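Local coordinates for protein phenol hydroxylase component phN (Pseudomonas stutzeri, PDB 3U52) that probably forms the diiron-bearing subunit of the hydroxylase component of a multicomponent phenol hydroxylase, activating dioxygen to hydroxylate phenol and related aromatics, at residues L99-L107 with H166-P175. Sequence-based numbering, arbitrary orientation.
Sequences LFISGISPL and HDRVWYLSVP. With XE (xenon), chain R.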
loop_
_atom_site.group_PDB
_atom_site.type_symbol
_atom_site.label_atom_id
_atom_site.label_comp_id
_atom_site.label_asym_id
_atom_site.label_seq_id
_atom_site.Cartn_x
_atom_site.Cartn_y
_atom_site.Cartn_z
ATOM N N LEU A 99 24.588 2.745 -9.686
ATOM C CA LEU A 99 25.556 1.995 -8.892
ATOM C C LEU A 99 24.902 0.850 -8.095
ATOM O O LEU A 99 25.395 -0.279 -8.071
ATOM C CB LEU A 99 26.280 2.974 -7.960
ATOM C CG LEU A 99 27.540 2.710 -7.134
ATOM C CD1 LEU A 99 28.661 1.936 -7.891
ATOM C CD2 LEU A 99 28.093 4.080 -6.670
ATOM N N PHE A 100 23.800 1.135 -7.445
ATOM C CA PHE A 100 23.081 0.112 -6.709
ATOM C C PHE A 100 22.573 -1.051 -7.563
ATOM O O PHE A 100 22.838 -2.201 -7.221
ATOM C CB PHE A 100 21.915 0.717 -5.946
ATOM C CG PHE A 100 21.279 -0.243 -4.952
ATOM C CD1 PHE A 100 20.171 -1.009 -5.318
ATOM C CD2 PHE A 100 21.789 -0.380 -3.660
ATOM C CE1 PHE A 100 19.603 -1.891 -4.421
ATOM C CE2 PHE A 100 21.203 -1.281 -2.738
ATOM C CZ PHE A 100 20.124 -2.035 -3.122
ATOM N N ILE A 101 21.844 -0.765 -8.643
ATOM C CA ILE A 101 21.267 -1.823 -9.490
ATOM C C ILE A 101 22.293 -2.682 -10.255
ATOM O O ILE A 101 22.015 -3.852 -10.570
ATOM C CB ILE A 101 20.217 -1.259 -10.468
ATOM C CG1 ILE A 101 19.280 -2.375 -10.952
ATOM C CG2 ILE A 101 20.911 -0.539 -11.675
ATOM C CD1 ILE A 101 18.090 -1.895 -11.779
ATOM N N SER A 102 23.465 -2.111 -10.568
ATOM C CA SER A 102 24.475 -2.839 -11.305
ATOM C C SER A 102 25.549 -3.478 -10.402
ATOM O O SER A 102 26.193 -4.479 -10.792
ATOM C CB SER A 102 25.073 -1.947 -12.385
ATOM O OG SER A 102 25.606 -0.792 -11.810
ATOM N N GLY A 103 25.733 -2.923 -9.191
ATOM C CA GLY A 103 26.743 -3.444 -8.255
ATOM C C GLY A 103 26.268 -4.114 -6.973
ATOM O O GLY A 103 27.010 -4.947 -6.386
ATOM N N ILE A 104 25.075 -3.765 -6.506
ATOM C CA ILE A 104 24.577 -4.293 -5.214
ATOM C C ILE A 104 23.417 -5.274 -5.409
ATOM O O ILE A 104 23.491 -6.410 -4.865
ATOM C CB ILE A 104 24.222 -3.205 -4.146
ATOM C CG1 ILE A 104 25.477 -2.515 -3.623
ATOM C CG2 ILE A 104 23.587 -3.843 -2.913
ATOM C CD1 ILE A 104 25.773 -1.212 -4.324
ATOM N N SER A 105 22.398 -4.919 -6.212
ATOM C CA SER A 105 21.327 -5.908 -6.483
ATOM C C SER A 105 21.807 -7.289 -6.959
ATOM O O SER A 105 21.241 -8.318 -6.548
ATOM C CB SER A 105 20.303 -5.416 -7.495
ATOM O OG SER A 105 19.491 -4.416 -6.934
ATOM N N PRO A 106 22.789 -7.323 -7.889
ATOM C CA PRO A 106 23.224 -8.626 -8.327
ATOM C C PRO A 106 23.835 -9.440 -7.182
ATOM O O PRO A 106 23.715 -10.665 -7.178
ATOM C CB PRO A 106 24.252 -8.311 -9.425
ATOM C CG PRO A 106 23.811 -6.877 -9.964
ATOM C CD PRO A 106 23.467 -6.222 -8.608
ATOM N N LEU A 107 24.394 -8.775 -6.187
ATOM C CA LEU A 107 24.878 -9.460 -5.001
ATOM C C LEU A 107 23.744 -10.100 -4.208
ATOM O O LEU A 107 23.941 -11.176 -3.612
ATOM C CB LEU A 107 25.697 -8.508 -4.127
ATOM C CG LEU A 107 27.222 -8.514 -4.364
ATOM C CD1 LEU A 107 27.657 -9.018 -5.705
ATOM C CD2 LEU A 107 27.901 -7.192 -3.943
ATOM N N HIS A 166 27.192 -6.120 -14.800
ATOM C CA HIS A 166 27.854 -6.686 -13.565
ATOM C C HIS A 166 28.915 -7.731 -13.883
ATOM O O HIS A 166 29.915 -7.838 -13.189
ATOM C CB HIS A 166 26.803 -7.355 -12.646
ATOM C CG HIS A 166 27.325 -7.805 -11.308
ATOM N ND1 HIS A 166 27.490 -6.948 -10.241
ATOM C CD2 HIS A 166 27.656 -9.041 -10.844
ATOM C CE1 HIS A 166 27.921 -7.627 -9.182
ATOM N NE2 HIS A 166 28.016 -8.908 -9.515
ATOM N N ASP A 167 28.675 -8.522 -14.944
ATOM C CA ASP A 167 29.625 -9.577 -15.388
ATOM C C ASP A 167 30.821 -9.050 -16.218
ATOM O O ASP A 167 31.801 -9.779 -16.403
ATOM C CB ASP A 167 28.907 -10.666 -16.204
ATOM C CG ASP A 167 28.036 -11.622 -15.355
ATOM O OD1 ASP A 167 28.086 -11.596 -14.120
ATOM O OD2 ASP A 167 27.302 -12.464 -15.929
ATOM N N ARG A 168 30.730 -7.811 -16.719
ATOM C CA ARG A 168 31.667 -7.327 -17.742
ATOM C C ARG A 168 32.400 -6.070 -17.365
ATOM O O ARG A 168 33.616 -5.999 -17.547
ATOM C CB ARG A 168 30.963 -7.118 -19.094
ATOM C CG ARG A 168 30.381 -8.412 -19.661
ATOM C CD ARG A 168 29.515 -8.208 -20.890
ATOM N NE ARG A 168 29.012 -9.499 -21.396
ATOM C CZ ARG A 168 28.108 -10.279 -20.781
ATOM N NH1 ARG A 168 27.544 -9.939 -19.619
ATOM N NH2 ARG A 168 27.767 -11.434 -21.336
ATOM N N VAL A 169 31.670 -5.074 -16.886
ATOM C CA VAL A 169 32.213 -3.736 -16.663
ATOM C C VAL A 169 33.322 -3.684 -15.632
ATOM O O VAL A 169 33.220 -4.263 -14.557
ATOM C CB VAL A 169 31.100 -2.704 -16.285
ATOM C CG1 VAL A 169 31.702 -1.363 -15.967
ATOM C CG2 VAL A 169 30.091 -2.539 -17.423
ATOM N N TRP A 170 34.365 -2.923 -15.959
ATOM C CA TRP A 170 35.573 -2.880 -15.159
ATOM C C TRP A 170 35.304 -2.740 -13.662
ATOM O O TRP A 170 35.697 -3.613 -12.893
ATOM C CB TRP A 170 36.597 -1.838 -15.728
ATOM C CG TRP A 170 36.152 -0.394 -15.605
ATOM C CD1 TRP A 170 35.307 0.298 -16.454
ATOM C CD2 TRP A 170 36.534 0.532 -14.564
ATOM N NE1 TRP A 170 35.105 1.592 -15.976
ATOM C CE2 TRP A 170 35.847 1.765 -14.822
ATOM C CE3 TRP A 170 37.347 0.434 -13.411
ATOM C CZ2 TRP A 170 35.987 2.900 -13.969
ATOM C CZ3 TRP A 170 37.490 1.586 -12.565
ATOM C CH2 TRP A 170 36.833 2.794 -12.863
ATOM N N TYR A 171 34.593 -1.695 -13.236
ATOM C CA TYR A 171 34.488 -1.394 -11.793
ATOM C C TYR A 171 33.528 -2.365 -11.032
ATOM O O TYR A 171 33.612 -2.553 -9.828
ATOM C CB TYR A 171 34.089 0.092 -11.618
ATOM C CG TYR A 171 32.601 0.366 -11.850
ATOM C CD1 TYR A 171 31.711 0.260 -10.781
ATOM C CD2 TYR A 171 32.101 0.718 -13.098
ATOM C CE1 TYR A 171 30.380 0.469 -10.938
ATOM C CE2 TYR A 171 30.737 0.939 -13.280
ATOM C CZ TYR A 171 29.880 0.803 -12.161
ATOM O OH TYR A 171 28.510 0.964 -12.185
ATOM N N LEU A 172 32.597 -2.967 -11.764
ATOM C CA LEU A 172 31.702 -4.000 -11.212
ATOM C C LEU A 172 32.382 -5.349 -10.974
ATOM O O LEU A 172 31.815 -6.209 -10.290
ATOM C CB LEU A 172 30.474 -4.187 -12.147
ATOM C CG LEU A 172 29.685 -2.865 -12.276
ATOM C CD1 LEU A 172 28.598 -2.955 -13.346
ATOM C CD2 LEU A 172 29.059 -2.549 -10.906
ATOM N N SER A 173 33.590 -5.554 -11.500
ATOM C CA SER A 173 34.357 -6.733 -11.054
ATOM C C SER A 173 34.751 -6.706 -9.552
ATOM O O SER A 173 35.055 -7.756 -8.988
ATOM C CB SER A 173 35.594 -6.985 -11.929
ATOM O OG SER A 173 36.693 -6.144 -11.470
ATOM N N VAL A 174 34.770 -5.514 -8.925
ATOM C CA VAL A 174 34.961 -5.361 -7.465
ATOM C C VAL A 174 33.876 -6.091 -6.661
ATOM O O VAL A 174 34.205 -7.039 -5.918
ATOM C CB VAL A 174 35.098 -3.870 -7.068
ATOM C CG1 VAL A 174 35.457 -3.722 -5.649
ATOM C CG2 VAL A 174 36.136 -3.154 -7.992
ATOM N N PRO A 175 32.580 -5.672 -6.751
ATOM C CA PRO A 175 31.581 -6.526 -6.084
ATOM C C PRO A 175 31.479 -7.961 -6.597
ATOM O O PRO A 175 31.281 -8.862 -5.791
ATOM C CB PRO A 175 30.231 -5.821 -6.394
ATOM C CG PRO A 175 30.527 -4.837 -7.457
ATOM C CD PRO A 175 31.967 -4.459 -7.323
HETATM XE XE XE R . 38.950 2.183 -16.786
#
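The His166 imidazole is wedged as a knob among Ser102, Gly103, Pro106 and Leu107, at the break between helices 94-103 and 105-121 of the helical diiron hydroxylase fold of the methane/phenol/alkene hydroxylase family. Its ND1 donates to Ser102 O over 2.8 Å, with an N-H...O angle of 150° and the acceptor near the ring plane. A chi1 of -173° swings the ring opposite the backbone N, carrying ND1 to this carbonyl in the last turn of helix 94-103. Pro106 CB makes a CH-pi contact 3.5 Å from the His166 ring centroid, only 6° off its normal, which together with the ND1 bond limits how the ring can turn. Replaced by an alanine, His166 would lose its ring, which would probably leave Ser102 O without this donor and open a gap beside Pro106 CB and Leu107 CD1.

Leu172 CD2 stands 3.6 Å from Gly103 CA; a CB on Gly103 would come tight against that methyl and be crowded by Leu99 O. Further along, Leu99 CD1 meets Tyr171 CE1 obliquely at 3.8 Å, while Tyr171 OH is hydrogen-bonded to Asn347. Leu107 crosses Pro175 at about a right angle, CD2 to CB 3.6 Å. Pro175 CB also comes within 3.3 Å of Gly103 O, a buried carbonyl oxygen with no hydrogen-bond partner in the model.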